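Local atomic coordinates of uncharacterized protein (Bacteroides ovatus, PDB entry 4IRT), a protein that is of unknown function but, as a beta-propeller of the BNR-repeat family, is a putative neuraminidase. Residues T20-N25 and R316-V321; Y180-V185 and N252-S257; E366-T371 and H381-H386. All coordinates share one frame; numbering follows the deposited sequence. Where two conformers were deposited one is given.

Interaction 1 of 3, residues T20-N25 and R316-V321; sequences TTVFRN and RPRIVV
Val-22 and Arg-316 bring their segments together, CA atoms 6.2 Å apart and chain directions 49° from each other, where the type I turn Thr-21 to Arg-24 meets the loop leading into strand 318-322. Arg-318 does the gripping. Its chain bends at chi2 (-89°), which brings the guanidinium to the turn, its edge toward the carbonyls. NE and NH2 approach Val-22 O side-on: the NE bond, 3.1 Å to Val-22 O, uses a lone pair in the carbonyl plane, whereas NH2, 2.8 Å from the same Val-22 O, comes from above that plane. NH2 also donates to Arg-24 O at 2.8 Å. On the remaining nitrogen, NH1 donates to a water that also bonds to Asn-25 OD1. Arg-316 works differently. Val-22 CG1 lies over one face of its guanidinium, 3.6 Å from NE, while NH2 meets the edge of the Phe-23 ring, 3.5 Å from CE2, with the two planes nearly perpendicular; the polar end itself is paired with Glu-366. Thr-21 OG1 sits over the centre of the Phe-23 ring and accepts from Phe-23 N, an ST turn. A methionine in place of Arg-318 would probably leave the carbonyls of Val-22 and Arg-24 without these guanidinium donors and the turn less firmly fixed to the strand. One flat cation thus satisfies two carbonyls of a buried loop that has no regular strand pairing here, and ties it to the beta-propeller strand that follows Pro-317.

Interaction 2 of 3, residues Y180-V185 and N252-S257; sequences YWQLYV and NQTSMS
Gln-182 reaches Thr-254, just ahead of strand 255-258, which runs in the same direction as strand 178-185; the short strand segments are 26° apart, with axes 5.6 Å from each other at the closest. Its CG stands between the backbone N and the carbonyl carbon (chi1 52°), and a second bend at chi2 (-87°) lays the amide alongside Thr-254. There OE1 accepts from Thr-254 N at 2.9 Å, the donor standing above the carbonyl plane. Water also donates to this oxygen, and the same water joins Tyr-180 O to Gln-253 N. NE2 is held from elsewhere by Ser-194. Toward one end Tyr-180 and Asn-252 lie side by side: Asn-252 ND2 sits over the centre of the phenol ring, and Asn-252 CB packs 3.6 Å from Tyr-180 CB, while OD1 turns to Arg-198 and Asn-206. At the other end Tyr-184, its ring carried beside the carbonyl carbon, receives Ser-257 on one face. Ser-257 CA makes a CH-pi contact 3.8 Å from the centroid of the Tyr-184 ring, and Ser-257 OG lies nearer the rim, 3.4 Å from Tyr-184 CZ. Between these ends selenomethionine Met-256 bends at chi3, and its SE settles 3.5 Å from Gln-182 O. A further water takes Met-256 N and gives to Leu-183 O. Each strand is the first of its own four-stranded sheet, as expected for adjacent propeller blades. Between these segments the blades are thus joined by a side-chain amide, ring-face and selenomethionine packing and bridging waters.

Interaction 3 of 3, residues E366-T371 and H381-H386; sequences EPSHDT and HLFVQH
His-369 and Leu-382 face each other as a single antiparallel bridge, their CA atoms 4.4 Å apart, in a non-hydrogen-bonded pair. The two bonds lie on its flanks: Phe-383 N gives to Ser-368 O at 3.0 Å, and Asp-370 N to His-381 O, also at 3.0 Å and nearly along the C=O axis. Among the side chains, Leu-382 CD2 comes up against His-369 CB, 3.6 Å away, and Ser-368 OG, itself bonded to Ser-27 OG, touches Phe-383 CB at 3.5 Å. The imidazole leaves this meeting, because His-369 CG is set between backbone N and carbonyl carbon (chi1 80°), and the ring goes instead to the side of Arg-318 and Val-320. Beyond the bridge the chain folds through an inverse gamma turn centred on Asp-370. A water fastens this turn to the strand, donating to Asp-370 O at 2.6 Å and accepting from His-381 N. Strand 381-385 is an edge of the three-stranded sheet in which 401-407 lies between it and the N-terminal strand 5-12; this pairing of the two chain ends in one blade is the closure familiar from beta-propellers. Asp-370 also stands at the N-cap of helix 371-377, CG anti to the backbone N (chi1 -173°), with OD1 capping Leu-373 N. Its OD2 is held by Thr-30 and Gln-35, and Gln-35 NE2 is bonded as well to His-381 ND1, so one amide helps position both segments. Phe-383 O is bound by Trp-365 NE1, while its side chain packs on Ile-403 and Ser-27.

Overall arrangement
Interaction 1 lies between the other two and touches both, its centre about 8 Å from that of interaction 2 and about 7 Å from that of interaction 3; those two are about 15 Å apart and do not touch. Pro-317 O meets Ser-255 OG at 2.6 Å, and Arg-316 NH1 probably bonds to Asn-252 O. Toward interaction 3, Arg-316 NE makes a salt bridge of 2.8 Å with Glu-366 OE2, while Glu-366 OE1 takes Val-22 N. Their centres lie about 5, 6 and 10 Å from the centre of the chain. No active site is established; a bound 1,2-ethanediol, probably from the crystallisation liquor, lies about 4 Å from the Trp-181 side chain in interaction 2.

Interaction 1 of 3, residues T20-N25 and R316-V321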
# COMPACT_ATOMS: atom_id res chain seq x y z
N THR A 20 -2.46 -7.80 7.46
CA THR A 20 -1.05 -7.50 7.23
C THR A 20 -0.64 -7.65 5.73
O THR A 20 0.28 -8.38 5.40
CB THR A 20 -0.17 -8.43 8.10
OG1 THR A 20 -0.46 -9.81 7.76
CG2 THR A 20 -0.43 -8.21 9.58
N THR A 21 -1.36 -7.00 4.82
CA THR A 21 -0.94 -6.99 3.43
C THR A 21 -0.29 -5.64 3.12
O THR A 21 -0.50 -4.64 3.83
CB THR A 21 -2.08 -7.23 2.43
OG1 THR A 21 -2.80 -6.01 2.22
CG2 THR A 21 -3.01 -8.37 2.89
N VAL A 22 0.53 -5.63 2.08
CA VAL A 22 1.28 -4.45 1.68
C VAL A 22 0.34 -3.36 1.16
O VAL A 22 0.70 -2.19 1.17
CB VAL A 22 2.34 -4.84 0.60
CG1 VAL A 22 1.68 -5.09 -0.75
CG2 VAL A 22 3.41 -3.78 0.48
N PHE A 23 -0.88 -3.74 0.79
CA PHE A 23 -1.80 -2.84 0.11
C PHE A 23 -2.91 -2.29 1.04
O PHE A 23 -3.88 -1.73 0.57
CB PHE A 23 -2.38 -3.45 -1.17
CG PHE A 23 -3.02 -4.79 -0.99
CD1 PHE A 23 -4.34 -4.90 -0.61
CD2 PHE A 23 -2.31 -5.96 -1.27
CE1 PHE A 23 -4.93 -6.14 -0.43
CE2 PHE A 23 -2.89 -7.20 -1.11
CZ PHE A 23 -4.20 -7.30 -0.69
N ARG A 24 -2.71 -2.40 2.34
CA ARG A 24 -3.52 -1.65 3.28
C ARG A 24 -3.09 -0.18 3.25
O ARG A 24 -1.98 0.17 3.65
CB ARG A 24 -3.39 -2.25 4.67
CG ARG A 24 -3.91 -3.69 4.74
CD ARG A 24 -4.26 -4.16 6.17
NE ARG A 24 -5.23 -3.27 6.80
CZ ARG A 24 -5.38 -3.03 8.11
NH1 ARG A 24 -4.74 -3.74 9.05
NH2 ARG A 24 -6.27 -2.12 8.50
N ASN A 25 -3.97 0.68 2.75
CA ASN A 25 -3.66 2.09 2.52
C ASN A 25 -4.79 2.92 3.12
O ASN A 25 -5.68 3.38 2.36
CB ASN A 25 -3.51 2.35 1.01
CG ASN A 25 -2.16 1.86 0.46
OD1 ASN A 25 -1.12 2.40 0.81
ND2 ASN A 25 -2.18 0.84 -0.33
N ARG A 316 6.13 -8.43 0.00
CA ARG A 316 6.21 -7.23 -0.80
C ARG A 316 6.60 -6.04 0.12
O ARG A 316 6.19 -5.98 1.28
CB ARG A 316 4.91 -6.98 -1.51
CG ARG A 316 4.67 -8.04 -2.57
CD ARG A 316 3.30 -7.98 -3.16
NE ARG A 316 2.30 -8.34 -2.17
CZ ARG A 316 1.03 -8.59 -2.45
NH1 ARG A 316 0.57 -8.46 -3.68
NH2 ARG A 316 0.20 -8.91 -1.47
N PRO A 317 7.44 -5.13 -0.38
CA PRO A 317 8.08 -4.17 0.50
C PRO A 317 7.42 -2.81 0.64
O PRO A 317 6.57 -2.41 -0.18
CB PRO A 317 9.45 -4.02 -0.15
CG PRO A 317 9.17 -4.13 -1.60
CD PRO A 317 8.13 -5.22 -1.68
N ARG A 318 7.86 -2.08 1.66
CA ARG A 318 7.53 -0.65 1.80
C ARG A 318 8.84 0.13 1.95
O ARG A 318 9.86 -0.45 2.34
CB ARG A 318 6.67 -0.36 3.03
CG ARG A 318 5.24 -0.93 3.03
CD ARG A 318 4.28 0.03 2.41
NE ARG A 318 2.86 -0.35 2.42
CZ ARG A 318 1.90 0.43 2.89
NH1 ARG A 318 2.16 1.59 3.50
NH2 ARG A 318 0.65 0.03 2.80
N ILE A 319 8.79 1.42 1.63
CA ILE A 319 9.95 2.30 1.74
C ILE A 319 9.54 3.68 2.25
O ILE A 319 8.41 4.16 2.01
CB ILE A 319 10.65 2.52 0.38
CG1 ILE A 319 9.64 2.87 -0.73
CG2 ILE A 319 11.49 1.32 -0.02
CD1 ILE A 319 10.30 3.33 -2.02
N VAL A 320 10.46 4.32 2.94
CA VAL A 320 10.39 5.78 3.11
C VAL A 320 11.74 6.36 2.71
O VAL A 320 12.77 5.68 2.81
CB VAL A 320 9.97 6.22 4.52
CG1 VAL A 320 8.54 5.75 4.81
CG2 VAL A 320 10.96 5.75 5.59
N VAL A 321 11.70 7.60 2.22
CA VAL A 321 12.87 8.26 1.71
C VAL A 321 13.04 9.65 2.36
O VAL A 321 12.07 10.36 2.62
CB VAL A 321 12.78 8.41 0.19
CG1 VAL A 321 14.08 8.97 -0.41
CG2 VAL A 321 12.47 7.06 -0.45
O HOH W 1 -0.22 3.12 3.25

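Interaction 2 of 3, residues Y180-V185 and N252-S257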
# COMPACT_ATOMS: atom_id res chain seq x y z
N TYR A 180 -1.72 -3.89 -12.21
CA TYR A 180 -1.68 -3.81 -10.76
C TYR A 180 -0.83 -2.62 -10.40
O TYR A 180 0.32 -2.53 -10.84
CB TYR A 180 -1.10 -5.07 -10.13
CG TYR A 180 -2.00 -6.24 -10.36
CD1 TYR A 180 -3.04 -6.52 -9.47
CD2 TYR A 180 -1.82 -7.04 -11.46
CE1 TYR A 180 -3.89 -7.60 -9.70
CE2 TYR A 180 -2.66 -8.12 -11.70
CZ TYR A 180 -3.70 -8.39 -10.82
OH TYR A 180 -4.52 -9.45 -11.09
N TRP A 181 -1.42 -1.73 -9.62
CA TRP A 181 -0.86 -0.41 -9.38
C TRP A 181 -0.59 -0.13 -7.91
O TRP A 181 -1.05 -0.83 -7.04
CB TRP A 181 -1.81 0.67 -9.93
CG TRP A 181 -3.22 0.57 -9.39
CD1 TRP A 181 -3.69 1.04 -8.22
CD2 TRP A 181 -4.33 -0.09 -10.04
NE1 TRP A 181 -5.04 0.70 -8.07
CE2 TRP A 181 -5.45 0.02 -9.20
CE3 TRP A 181 -4.45 -0.77 -11.25
CZ2 TRP A 181 -6.67 -0.54 -9.52
CZ3 TRP A 181 -5.66 -1.30 -11.59
CH2 TRP A 181 -6.77 -1.20 -10.72
N GLN A 182 0.16 0.94 -7.68
CA GLN A 182 0.36 1.58 -6.37
C GLN A 182 0.57 3.07 -6.56
O GLN A 182 0.99 3.52 -7.65
CB GLN A 182 1.56 0.95 -5.60
CG GLN A 182 2.88 0.88 -6.40
CD GLN A 182 3.03 -0.36 -7.25
OE1 GLN A 182 2.46 -1.42 -6.96
NE2 GLN A 182 3.80 -0.23 -8.35
N LEU A 183 0.22 3.85 -5.55
CA LEU A 183 0.25 5.30 -5.61
C LEU A 183 0.85 5.86 -4.36
O LEU A 183 1.00 5.16 -3.36
CB LEU A 183 -1.15 5.91 -5.79
CG LEU A 183 -1.93 5.45 -7.01
CD1 LEU A 183 -2.77 4.23 -6.70
CD2 LEU A 183 -2.85 6.49 -7.57
N TYR A 184 1.14 7.15 -4.43
CA TYR A 184 1.62 7.92 -3.30
C TYR A 184 1.37 9.39 -3.58
O TYR A 184 1.58 9.84 -4.71
CB TYR A 184 3.10 7.68 -3.09
CG TYR A 184 3.70 8.26 -1.83
CD1 TYR A 184 3.57 7.58 -0.63
CD2 TYR A 184 4.45 9.44 -1.86
CE1 TYR A 184 4.14 8.08 0.55
CE2 TYR A 184 5.03 9.95 -0.69
CZ TYR A 184 4.87 9.23 0.52
OH TYR A 184 5.43 9.68 1.70
N VAL A 185 0.94 10.14 -2.57
CA VAL A 185 0.78 11.58 -2.74
C VAL A 185 1.92 12.23 -1.99
O VAL A 185 2.05 12.03 -0.77
CB VAL A 185 -0.58 12.06 -2.23
CG1 VAL A 185 -0.69 13.58 -2.36
CG2 VAL A 185 -1.69 11.36 -3.00
N ASN A 252 3.38 -8.35 -8.50
CA ASN A 252 2.38 -7.29 -8.64
C ASN A 252 1.86 -6.80 -7.29
O ASN A 252 1.85 -7.56 -6.33
CB ASN A 252 1.19 -7.76 -9.46
CG ASN A 252 0.60 -9.06 -8.97
OD1 ASN A 252 1.19 -10.11 -9.13
ND2 ASN A 252 -0.57 -8.98 -8.34
N GLN A 253 1.48 -5.52 -7.27
CA GLN A 253 0.81 -4.82 -6.18
C GLN A 253 1.79 -4.64 -5.03
O GLN A 253 1.74 -5.38 -4.05
CB GLN A 253 -0.44 -5.58 -5.76
CG GLN A 253 -1.32 -4.86 -4.78
CD GLN A 253 -2.65 -5.53 -4.61
OE1 GLN A 253 -2.72 -6.75 -4.54
NE2 GLN A 253 -3.69 -4.75 -4.50
N THR A 254 2.71 -3.68 -5.16
CA THR A 254 3.71 -3.43 -4.13
C THR A 254 3.43 -2.05 -3.54
O THR A 254 2.31 -1.80 -3.05
CB THR A 254 5.15 -3.61 -4.63
OG1 THR A 254 5.42 -2.71 -5.72
CG2 THR A 254 5.38 -5.06 -5.09
N SER A 255 4.40 -1.14 -3.57
CA SER A 255 4.23 0.16 -2.96
C SER A 255 5.23 1.13 -3.56
O SER A 255 6.19 0.74 -4.26
CB SER A 255 4.40 0.08 -1.42
OG SER A 255 5.79 -0.06 -1.07
N MSE A 256 4.97 2.41 -3.35
CA MSE A 256 5.87 3.47 -3.83
C MSE A 256 5.86 4.66 -2.90
O MSE A 256 5.00 4.82 -2.02
CB MSE A 256 5.50 3.86 -5.27
CG MSE A 256 4.22 4.63 -5.35
SE MSE A 256 3.95 5.26 -7.20
CE MSE A 256 5.65 6.09 -7.60
N SER A 257 6.87 5.50 -3.07
CA SER A 257 7.00 6.70 -2.27
C SER A 257 7.62 7.80 -3.13
O SER A 257 7.82 7.64 -4.33
CB SER A 257 7.86 6.43 -1.03
OG SER A 257 7.61 7.36 0.02
O HOH W 2 2.16 -3.31 -9.01
O HOH W 3 4.96 -3.16 -8.40
O HOH W 4 2.25 2.96 -2.23

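Interaction 3 of 3, residues E366-T371 and H381-H386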
# COMPACT_ATOMS: atom_id res chain seq x y z
N GLU A 366 3.17 -8.74 5.71
CA GLU A 366 3.79 -7.75 4.89
C GLU A 366 3.68 -6.39 5.55
O GLU A 366 2.74 -6.12 6.31
CB GLU A 366 3.17 -7.70 3.50
CG GLU A 366 3.12 -9.01 2.74
CD GLU A 366 2.55 -8.83 1.35
OE1 GLU A 366 1.38 -8.39 1.23
OE2 GLU A 366 3.25 -9.16 0.38
N PRO A 367 4.61 -5.48 5.25
CA PRO A 367 4.56 -4.16 5.87
C PRO A 367 3.48 -3.21 5.38
O PRO A 367 3.14 -3.20 4.18
CB PRO A 367 5.91 -3.53 5.53
CG PRO A 367 6.37 -4.29 4.30
CD PRO A 367 5.81 -5.66 4.40
N SER A 368 2.91 -2.48 6.34
CA SER A 368 2.19 -1.24 6.08
C SER A 368 2.65 -0.25 7.17
O SER A 368 3.07 -0.67 8.28
CB SER A 368 0.66 -1.43 6.06
OG SER A 368 0.19 -2.07 7.24
N HIS A 369 2.65 1.03 6.84
CA HIS A 369 3.22 2.05 7.73
C HIS A 369 2.40 3.33 7.75
O HIS A 369 1.52 3.56 6.89
CB HIS A 369 4.67 2.36 7.31
CG HIS A 369 4.81 3.30 6.14
ND1 HIS A 369 4.68 2.90 4.83
CD2 HIS A 369 5.15 4.61 6.09
CE1 HIS A 369 4.92 3.93 4.02
NE2 HIS A 369 5.19 4.99 4.77
N ASP A 370 2.70 4.18 8.73
CA ASP A 370 1.98 5.41 8.95
C ASP A 370 2.57 6.43 7.99
O ASP A 370 3.54 7.16 8.31
CB ASP A 370 2.07 5.82 10.40
CG ASP A 370 1.21 7.00 10.75
OD1 ASP A 370 0.88 7.81 9.85
OD2 ASP A 370 0.86 7.10 11.95
N THR A 371 1.99 6.47 6.80
CA THR A 371 2.49 7.33 5.73
C THR A 371 2.54 8.80 6.16
O THR A 371 3.49 9.51 5.87
CB THR A 371 1.62 7.24 4.47
OG1 THR A 371 0.25 7.48 4.81
CG2 THR A 371 1.73 5.87 3.82
N HIS A 381 6.61 4.40 11.73
CA HIS A 381 5.82 3.50 12.56
C HIS A 381 5.22 2.47 11.64
O HIS A 381 4.62 2.82 10.61
CB HIS A 381 4.74 4.25 13.31
CG HIS A 381 5.25 5.09 14.44
ND1 HIS A 381 4.40 5.62 15.39
CD2 HIS A 381 6.50 5.51 14.77
CE1 HIS A 381 5.10 6.33 16.26
NE2 HIS A 381 6.38 6.29 15.91
N LEU A 382 5.42 1.21 12.01
CA LEU A 382 4.92 0.06 11.27
C LEU A 382 3.83 -0.67 12.03
O LEU A 382 3.91 -0.89 13.25
CB LEU A 382 6.08 -0.90 11.00
CG LEU A 382 7.29 -0.40 10.21
CD1 LEU A 382 8.44 -1.39 10.23
CD2 LEU A 382 6.85 -0.16 8.78
N PHE A 383 2.83 -1.13 11.26
CA PHE A 383 1.82 -2.09 11.71
C PHE A 383 2.46 -3.48 11.69
O PHE A 383 2.80 -4.01 10.63
CB PHE A 383 0.60 -2.05 10.76
CG PHE A 383 -0.59 -2.89 11.23
CD1 PHE A 383 -0.54 -4.30 11.21
CD2 PHE A 383 -1.76 -2.30 11.68
CE1 PHE A 383 -1.64 -5.08 11.64
CE2 PHE A 383 -2.85 -3.06 12.09
CZ PHE A 383 -2.80 -4.46 12.09
N VAL A 384 2.62 -4.08 12.86
CA VAL A 384 3.33 -5.35 12.99
C VAL A 384 2.44 -6.37 13.72
O VAL A 384 1.97 -6.11 14.81
CB VAL A 384 4.65 -5.15 13.74
CG1 VAL A 384 5.33 -6.48 14.04
CG2 VAL A 384 5.58 -4.28 12.90
N GLN A 385 2.26 -7.54 13.11
CA GLN A 385 1.47 -8.63 13.67
C GLN A 385 1.89 -9.91 12.96
O GLN A 385 2.00 -9.94 11.74
CB GLN A 385 -0.02 -8.41 13.40
CG GLN A 385 -0.88 -9.45 14.05
CD GLN A 385 -2.29 -9.49 13.56
OE1 GLN A 385 -2.64 -8.93 12.53
NE2 GLN A 385 -3.13 -10.18 14.31
N HIS A 386 2.13 -10.95 13.74
CA HIS A 386 2.34 -12.29 13.19
C HIS A 386 1.02 -12.80 12.59
O HIS A 386 0.02 -12.86 13.30
CB HIS A 386 2.76 -13.22 14.31
CG HIS A 386 2.95 -14.63 13.87
ND1 HIS A 386 4.20 -15.18 13.66
CD2 HIS A 386 2.06 -15.60 13.58
CE1 HIS A 386 4.06 -16.44 13.28
NE2 HIS A 386 2.77 -16.73 13.24
O HOH W 5 5.56 6.28 9.75